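Local coordinates for protein neurotoxin (Clostridium botulinum, PDB 3N7L) that probably binds gangliosides on nerve cells, serving as the receptor-binding domain of a mosaic D/C botulinum neurotoxin, at residues G265-T270 with Y396-I401. Numbering follows the deposited sequence.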
ATOM      1  N   GLY A 265     -23.025 -17.875  11.679  1.00 22.21           N
ATOM      2  CA  GLY A 265     -21.614 -17.766  11.368  1.00 20.62           C
ATOM      3  C   GLY A 265     -21.142 -17.075  10.105  1.00 21.96           C
ATOM      4  O   GLY A 265     -21.831 -17.040   9.078  1.00 21.74           O
ATOM      5  N   ILE A 266     -19.951 -16.499  10.211  1.00 20.63           N
ATOM      6  CA  ILE A 266     -19.283 -15.867   9.082  1.00 21.38           C
ATOM      7  C   ILE A 266     -18.415 -17.005   8.556  1.00 21.45           C
ATOM      8  O   ILE A 266     -17.683 -17.628   9.324  1.00 21.50           O
ATOM      9  CB  ILE A 266     -18.317 -14.731   9.513  1.00 20.62           C
ATOM     10  CG1 ILE A 266     -19.096 -13.492   9.964  1.00 20.40           C
ATOM     11  CG2 ILE A 266     -17.377 -14.393   8.354  1.00 19.56           C
ATOM     12  CD1 ILE A 266     -19.943 -12.870   8.869  1.00 24.10           C
ATOM     13  N   VAL A 267     -18.508 -17.301   7.266  1.00 21.57           N
ATOM     14  CA  VAL A 267     -17.689 -18.360   6.688  1.00 20.14           C
ATOM     15  C   VAL A 267     -16.984 -17.790   5.466  1.00 20.56           C
ATOM     16  O   VAL A 267     -17.494 -16.873   4.812  1.00 21.08           O
ATOM     17  CB  VAL A 267     -18.528 -19.597   6.263  1.00 20.79           C
ATOM     18  CG1 VAL A 267     -19.273 -20.167   7.459  1.00 20.16           C
ATOM     19  CG2 VAL A 267     -19.492 -19.218   5.155  1.00 24.83           C
ATOM     20  N   PHE A 268     -15.803 -18.315   5.167  1.00 19.37           N
ATOM     21  CA  PHE A 268     -15.043 -17.835   4.025  1.00 20.19           C
ATOM     22  C   PHE A 268     -15.123 -18.807   2.866  1.00 20.04           C
ATOM     23  O   PHE A 268     -14.906 -20.008   3.035  1.00 20.91           O
ATOM     24  CB  PHE A 268     -13.581 -17.611   4.410  1.00 20.57           C
ATOM     25  CG  PHE A 268     -13.381 -16.486   5.385  1.00 21.45           C
ATOM     26  CD1 PHE A 268     -13.358 -16.727   6.755  1.00 21.11           C
ATOM     27  CD2 PHE A 268     -13.206 -15.184   4.930  1.00 21.47           C
ATOM     28  CE1 PHE A 268     -13.156 -15.683   7.660  1.00 21.07           C
ATOM     29  CE2 PHE A 268     -13.003 -14.130   5.824  1.00 22.05           C
ATOM     30  CZ  PHE A 268     -12.977 -14.383   7.193  1.00 23.00           C
ATOM     31  N   ASN A 269     -15.452 -18.281   1.692  1.00 20.06           N
ATOM     32  CA  ASN A 269     -15.563 -19.093   0.489  1.00 20.91           C
ATOM     33  C   ASN A 269     -14.488 -18.706  -0.523  1.00 20.52           C
ATOM     34  O   ASN A 269     -13.968 -17.585  -0.490  1.00 18.44           O
ATOM     35  CB  ASN A 269     -16.947 -18.923  -0.143  1.00 22.06           C
ATOM     36  CG  ASN A 269     -18.066 -19.403   0.767  1.00 24.98           C
ATOM     37  OD1 ASN A 269     -17.861 -20.254   1.633  1.00 27.79           O
ATOM     38  ND2 ASN A 269     -19.258 -18.870   0.560  1.00 23.08           N
ATOM     39  N   THR A 270     -14.158 -19.635  -1.415  1.00 19.12           N
ATOM     40  CA  THR A 270     -13.150 -19.384  -2.439  1.00 20.89           C
ATOM     41  C   THR A 270     -13.702 -18.403  -3.476  1.00 20.71           C
ATOM     42  O   THR A 270     -14.780 -18.625  -4.027  1.00 19.86           O
ATOM     43  CB  THR A 270     -12.747 -20.698  -3.136  1.00 21.10           C
ATOM     44  OG1 THR A 270     -12.227 -21.601  -2.154  1.00 22.64           O
ATOM     45  CG2 THR A 270     -11.675 -20.447  -4.197  1.00 19.16           C
ATOM     46  N   TYR A 396     -15.700 -25.641   8.113  1.00 19.46           N
ATOM     47  CA  TYR A 396     -15.948 -24.256   7.748  1.00 18.04           C
ATOM     48  C   TYR A 396     -14.711 -23.443   8.077  1.00 19.42           C
ATOM     49  O   TYR A 396     -14.150 -23.569   9.173  1.00 17.16           O
ATOM     50  CB  TYR A 396     -17.138 -23.673   8.537  1.00 18.73           C
ATOM     51  CG  TYR A 396     -18.488 -24.227   8.134  1.00 18.18           C
ATOM     52  CD1 TYR A 396     -19.030 -23.949   6.877  1.00 20.20           C
ATOM     53  CD2 TYR A 396     -19.201 -25.060   8.989  1.00 20.19           C
ATOM     54  CE1 TYR A 396     -20.253 -24.498   6.482  1.00 19.98           C
ATOM     55  CE2 TYR A 396     -20.422 -25.613   8.603  1.00 20.98           C
ATOM     56  CZ  TYR A 396     -20.939 -25.329   7.349  1.00 20.72           C
ATOM     57  OH  TYR A 396     -22.137 -25.887   6.955  1.00 23.03           O
ATOM     58  N   LEU A 397     -14.281 -22.621   7.125  1.00 18.04           N
ATOM     59  CA  LEU A 397     -13.136 -21.747   7.337  1.00 17.95           C
ATOM     60  C   LEU A 397     -13.812 -20.533   7.958  1.00 19.46           C
ATOM     61  O   LEU A 397     -14.650 -19.883   7.322  1.00 16.24           O
ATOM     62  CB  LEU A 397     -12.483 -21.382   6.005  1.00 18.53           C
ATOM     63  CG  LEU A 397     -11.273 -20.443   6.054  1.00 19.62           C
ATOM     64  CD1 LEU A 397     -10.177 -21.036   6.953  1.00 19.24           C
ATOM     65  CD2 LEU A 397     -10.755 -20.223   4.641  1.00 15.58           C
ATOM     66  N   ILE A 398     -13.459 -20.236   9.204  1.00 16.14           N
ATOM     67  CA  ILE A 398     -14.106 -19.147   9.912  1.00 16.26           C
ATOM     68  C   ILE A 398     -13.184 -18.215  10.678  1.00 18.53           C
ATOM     69  O   ILE A 398     -12.050 -18.565  11.002  1.00 18.01           O
ATOM     70  CB  ILE A 398     -15.080 -19.696  10.970  1.00 18.08           C
ATOM     71  CG1 ILE A 398     -14.287 -20.507  12.009  1.00 15.99           C
ATOM     72  CG2 ILE A 398     -16.145 -20.580  10.318  1.00 16.13           C
ATOM     73  CD1 ILE A 398     -15.014 -20.716  13.323  1.00 16.52           C
ATOM     74  N   PRO A 399     -13.671 -17.002  10.969  1.00 18.79           N
ATOM     75  CA  PRO A 399     -12.876 -16.043  11.730  1.00 19.93           C
ATOM     76  C   PRO A 399     -13.064 -16.592  13.152  1.00 19.77           C
ATOM     77  O   PRO A 399     -14.175 -16.971  13.523  1.00 18.20           O
ATOM     78  CB  PRO A 399     -13.604 -14.720  11.488  1.00 20.18           C
ATOM     79  CG  PRO A 399     -15.020 -15.142  11.324  1.00 21.17           C
ATOM     80  CD  PRO A 399     -14.937 -16.402  10.506  1.00 18.72           C
ATOM     81  N   VAL A 400     -11.989 -16.660  13.926  1.00 20.23           N
ATOM     82  CA  VAL A 400     -12.053 -17.221  15.268  1.00 21.73           C
ATOM     83  C   VAL A 400     -11.168 -16.436  16.230  1.00 22.99           C
ATOM     84  O   VAL A 400     -10.121 -15.922  15.849  1.00 22.54           O
ATOM     85  CB  VAL A 400     -11.591 -18.712  15.242  1.00 24.62           C
ATOM     86  CG1 VAL A 400     -10.134 -18.793  14.810  1.00 24.02           C
ATOM     87  CG2 VAL A 400     -11.786 -19.364  16.599  1.00 26.03           C
ATOM     88  N   ILE A 401     -11.601 -16.336  17.480  1.00 23.55           N
ATOM     89  CA  ILE A 401     -10.832 -15.616  18.483  1.00 23.41           C
ATOM     90  C   ILE A 401     -10.169 -16.597  19.455  1.00 25.28           C
ATOM     91  O   ILE A 401     -10.805 -17.529  19.929  1.00 24.41           O
ATOM     92  CB  ILE A 401     -11.737 -14.655  19.286  1.00 23.28           C
ATOM     93  CG1 ILE A 401     -12.383 -13.636  18.340  1.00 20.11           C
ATOM     94  CG2 ILE A 401     -10.921 -13.923  20.348  1.00 23.59           C
ATOM     95  CD1 ILE A 401     -13.384 -12.732  19.007  1.00 22.63           C
TER
HETATM   96  O   HOH W   1     -15.819 -22.157   4.698  1.00 21.78           O
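F268 reaches across to L397, I398 and P399 with both backbone and ring. Its CB rests 3.9 Å from L397 CD2, a leucine methyl against the phenylalanine methylene. With CG anti to its own carbonyl carbon (chi1 -67°), the ring swings along the other strand: CD1 comes 3.5 Å from L397 O, I398 C meets the ring edge near its plane, and CE1 lies 3.4 Å from P399 CD, placed obliquely. An aromatic suits this place because its slightly positive C-H rim can face a carbonyl oxygen. In the backbone, F268 N donates to L397 O, 2.9 Å and 157° at the hydrogen, and a water accepts from L397 N while donating to F268 O. P399 brings no N-H to the ring edge and offers hydrocarbon instead: its CG packs 3.8 Å from I266 CB, the two side chains crossing at about a right angle. V267 CG1 lies 3.8 Å from Y396 CD1, while the tyrosine hydroxyl hydrogen-bonds to D389 and K262, satisfying its polar end. The strands, 128° apart in direction, join the 257-262/265-270 hairpin to strand 394-402 within the C-terminal, trefoil-clan region. One direct bond and one water bridge satisfy four backbone atoms at a largely buried interface, with apolar packing around them.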